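Extracellular ligand-binding receptor (Desulfitobacterium hafniense, PDB 4Q6B) probably serves as the leucine-binding, solute-capturing component of an ABC transporter for amino acids. Local coordinates at residues Asn182-Asp185 / Leu186-Leu189; Asp191-Ala195 / Phe196-Gly200. All coordinates share one frame; numbering follows the deposited sequence.

In the fold
Interactions 1 and 2 sit at the two ends of one helix, 183-195, which packs against the mixed sheet and leads into strand 200-204; their centres are about 13 Å apart. Both are partly buried. In 182-189 the chemistry is polar and outward: a side-chain cap at the N-terminus and a salt bridge one turn on, with L186 and L189 turned inward. In 191-200 the backbone closes the helix through a glycine, while an indole and a selenomethionine pack inside. The two meet where L186 CD1 lies 4.0 Å from W193 CH2; L189 packs on D175, a residue of a calcium site, and W193 hydrogen-bonds to it.

Interaction 1. Residues Asn182-Asp185 / Leu186-Leu189; sequences NLKD and LERL
From N182 O to L186 N, L183 O to E187 N, K184 O to R188 N and D185 O to L189 N, four successive i to i+4 hydrogen bonds wind the first turns of helix 183-195. N182 is the N-cap: its OD1 accepts from D185 N at 3.2 Å, a capping bond that supplements a weak one from the same N-H to N182 O. Asparagine suits this place because its short side chain, with CG turned to chi1 60°, brings the amide oxygen back over the first turn.

D185 and R188 lie side by side and point the same way. The arginine grips the carboxylate side-on, NE giving a 3.0 Å bond to D185 OD1 and NH2 a 3.2 Å bond to D185 OD2, the latter on its syn side. The two planes are 34° apart; NE meets D185 OD1 from above the carboxylate plane, while that oxygen lies near the guanidinium plane. Bends at chi2 and chi3 of R188 fold its chain back to make this possible, and L189 CG lies over one guanidinium face, toward its rim. K184 and E187 are more loosely matched, K184 NZ staying 4.2 Å from E187 OE1, beyond a salt bridge. L186 and L189 are the buried leucines, packing on Y180, and L189 also on F177; the exposed L183 lies against V221 and D217 of helix 207-221.

With two different nitrogens holding its two oxygens, the D185 carboxylate is restrained in rotation, and its negative charge near the helix N-terminus probably interacts favourably with the helix dipole.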
# COMPACT_ATOMS: atom_id res chain seq x y z
N ASN A 182 17.68 -22.26 -12.31
CA ASN A 182 18.91 -22.30 -11.51
C ASN A 182 19.78 -21.12 -11.90
O ASN A 182 19.41 -20.33 -12.77
CB ASN A 182 19.67 -23.65 -11.55
CG ASN A 182 20.10 -24.05 -12.95
OD1 ASN A 182 20.02 -23.27 -13.90
ND2 ASN A 182 20.58 -25.29 -13.07
N LEU A 183 20.92 -20.96 -11.24
CA LEU A 183 21.75 -19.78 -11.49
C LEU A 183 22.38 -19.78 -12.90
O LEU A 183 22.51 -18.73 -13.53
CB LEU A 183 22.83 -19.67 -10.41
CG LEU A 183 22.38 -19.15 -9.05
CD1 LEU A 183 23.60 -19.06 -8.10
CD2 LEU A 183 21.73 -17.79 -9.21
N LYS A 184 22.77 -20.95 -13.37
CA LYS A 184 23.27 -21.10 -14.73
C LYS A 184 22.31 -20.49 -15.75
O LYS A 184 22.72 -19.74 -16.65
CB LYS A 184 23.53 -22.58 -15.05
CG LYS A 184 24.00 -22.87 -16.47
CD LYS A 184 25.11 -21.93 -16.93
CE LYS A 184 26.35 -22.06 -16.08
NZ LYS A 184 27.39 -22.86 -16.74
N ASP A 185 21.02 -20.79 -15.62
CA ASP A 185 20.09 -20.24 -16.59
C ASP A 185 19.81 -18.75 -16.41
O ASP A 185 19.52 -18.04 -17.39
CB ASP A 185 18.78 -21.02 -16.65
CG ASP A 185 18.08 -20.84 -18.00
OD1 ASP A 185 18.76 -20.93 -19.07
OD2 ASP A 185 16.86 -20.59 -18.00
N LEU A 186 19.88 -18.25 -15.18
CA LEU A 186 19.91 -16.80 -15.00
C LEU A 186 21.13 -16.15 -15.69
O LEU A 186 21.01 -15.05 -16.28
CB LEU A 186 19.80 -16.44 -13.51
CG LEU A 186 19.59 -14.98 -13.17
CD1 LEU A 186 18.31 -14.52 -13.85
CD2 LEU A 186 19.49 -14.79 -11.64
N GLU A 187 22.29 -16.81 -15.63
CA GLU A 187 23.47 -16.37 -16.40
C GLU A 187 23.17 -16.28 -17.89
O GLU A 187 23.58 -15.32 -18.56
CB GLU A 187 24.68 -17.28 -16.18
CG GLU A 187 25.36 -17.03 -14.85
CD GLU A 187 26.52 -17.97 -14.57
OE1 GLU A 187 26.68 -18.99 -15.26
OE2 GLU A 187 27.28 -17.68 -13.63
N ARG A 188 22.47 -17.28 -18.42
CA ARG A 188 22.16 -17.36 -19.83
C ARG A 188 21.17 -16.23 -20.19
O ARG A 188 21.35 -15.55 -21.22
CB ARG A 188 21.54 -18.73 -20.13
CG ARG A 188 21.34 -19.05 -21.62
CD ARG A 188 20.02 -18.52 -22.13
NE ARG A 188 18.89 -18.91 -21.29
CZ ARG A 188 17.64 -18.50 -21.51
NH1 ARG A 188 17.39 -17.68 -22.52
NH2 ARG A 188 16.63 -18.89 -20.71
N LEU A 189 20.15 -16.02 -19.35
CA LEU A 189 19.27 -14.86 -19.53
C LEU A 189 20.05 -13.54 -19.52
O LEU A 189 19.84 -12.69 -20.38
CB LEU A 189 18.17 -14.81 -18.46
CG LEU A 189 17.07 -15.85 -18.63
CD1 LEU A 189 16.37 -16.08 -17.28
CD2 LEU A 189 16.09 -15.34 -19.69

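Interaction 2. Residues Asp191-Ala195 / Phe196-Gly200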
# COMPACT_ATOMS: atom_id res chain seq x y z
N ASP A 191 23.14 -12.98 -20.25
CA ASP A 191 23.83 -12.87 -21.54
C ASP A 191 22.93 -12.36 -22.68
O ASP A 191 23.34 -11.48 -23.49
CB ASP A 191 24.51 -14.18 -21.90
CG ASP A 191 25.81 -14.39 -21.15
OD1 ASP A 191 26.41 -13.40 -20.70
OD2 ASP A 191 26.26 -15.56 -21.05
N LYS A 192 21.70 -12.85 -22.72
CA LYS A 192 20.75 -12.41 -23.73
C LYS A 192 20.37 -10.96 -23.48
O LYS A 192 20.35 -10.15 -24.42
CB LYS A 192 19.51 -13.29 -23.71
CG LYS A 192 18.44 -12.82 -24.67
CD LYS A 192 17.28 -13.77 -24.72
CE LYS A 192 16.47 -13.71 -23.44
NZ LYS A 192 15.02 -13.95 -23.75
N TRP A 193 20.07 -10.62 -22.23
CA TRP A 193 19.77 -9.24 -21.88
C TRP A 193 20.90 -8.25 -22.21
O TRP A 193 20.67 -7.12 -22.65
CB TRP A 193 19.43 -9.16 -20.39
CG TRP A 193 18.28 -10.00 -19.98
CD1 TRP A 193 17.27 -10.47 -20.78
CD2 TRP A 193 18.01 -10.49 -18.66
NE1 TRP A 193 16.39 -11.22 -20.02
CE2 TRP A 193 16.81 -11.21 -18.72
CE3 TRP A 193 18.67 -10.35 -17.43
CZ2 TRP A 193 16.26 -11.83 -17.58
CZ3 TRP A 193 18.11 -10.96 -16.29
CH2 TRP A 193 16.95 -11.71 -16.39
N GLN A 194 22.15 -8.67 -22.01
CA GLN A 194 23.25 -7.78 -22.39
C GLN A 194 23.24 -7.53 -23.90
O GLN A 194 23.49 -6.41 -24.35
CB GLN A 194 24.60 -8.36 -21.95
CG GLN A 194 24.75 -8.33 -20.43
CD GLN A 194 25.97 -9.09 -19.96
OE1 GLN A 194 25.90 -9.92 -19.06
NE2 GLN A 194 27.11 -8.83 -20.59
N ALA A 195 22.94 -8.56 -24.68
CA ALA A 195 22.93 -8.43 -26.13
C ALA A 195 21.80 -7.47 -26.58
O ALA A 195 21.91 -6.81 -27.63
CB ALA A 195 22.80 -9.82 -26.80
N PHE A 196 20.74 -7.38 -25.78
CA PHE A 196 19.61 -6.49 -26.04
C PHE A 196 19.85 -5.11 -25.48
O PHE A 196 19.01 -4.23 -25.63
CB PHE A 196 18.32 -6.98 -25.36
CG PHE A 196 17.71 -8.21 -25.96
CD1 PHE A 196 17.93 -8.55 -27.29
CD2 PHE A 196 16.92 -9.03 -25.18
CE1 PHE A 196 17.37 -9.69 -27.82
CE2 PHE A 196 16.36 -10.17 -25.71
CZ PHE A 196 16.58 -10.49 -27.03
N GLY A 197 20.95 -4.92 -24.77
CA GLY A 197 21.26 -3.60 -24.27
C GLY A 197 20.52 -3.21 -23.01
O GLY A 197 20.27 -2.03 -22.79
N MSE A 198 20.19 -4.21 -22.19
CA MSE A 198 19.44 -3.97 -20.97
C MSE A 198 20.08 -2.97 -20.05
O MSE A 198 21.29 -3.02 -19.82
CB MSE A 198 19.27 -5.26 -20.15
CG MSE A 198 18.67 -5.03 -18.76
SE MSE A 198 18.65 -6.73 -17.72
CE MSE A 198 20.58 -6.96 -17.45
N ASP A 199 19.26 -2.07 -19.47
CA ASP A 199 19.81 -1.10 -18.51
C ASP A 199 19.09 -1.08 -17.17
O ASP A 199 19.40 -0.26 -16.31
CB ASP A 199 19.88 0.32 -19.12
CG ASP A 199 18.54 0.84 -19.59
OD1 ASP A 199 18.52 1.53 -20.65
OD2 ASP A 199 17.51 0.63 -18.90
N GLY A 200 18.12 -1.96 -16.98
CA GLY A 200 17.42 -2.03 -15.71
C GLY A 200 16.43 -3.16 -15.71
O GLY A 200 15.98 -3.60 -16.77
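W193 overlaps the selenium of M198, a selenomethionine: SE lies 3.6 Å from W193 CE3 and 4.5 Å from the centroid of the six-membered ring, a Met-aromatic contact made obliquely. M198 sends CG anti to its own nitrogen (chi1 172°), and the bend at chi3 lays the methyl CE alongside W193 CB. Methionine, for which the selenium-labelled residue stands in, is long and flexible enough to fit well against a broad indole, and V146 of strand 144-149 touches both. W193 NE1 is hydrogen-bonded to D175 OD2, a calcium-site oxygen that also takes a salt bridge from K192 NZ.

Along the chain between W193 and M198 the helix ends in a Schellman motif. M198 N reaches back to W193 O at 3.0 Å with an almost straight bond, and G197 N bonds to Q194 O from above the carbonyl plane. G197 has positive phi, 81°, where a CB would be jammed against the preceding carbonyl oxygen, which explains the glycine.

F196 packs on the last turn itself. K192 O sits over one face of its ring, offset toward the rim, and the aliphatic stem of K192 passes obliquely by the CE2-CZ side, K192 CG coming 3.5 Å from F196 CE2.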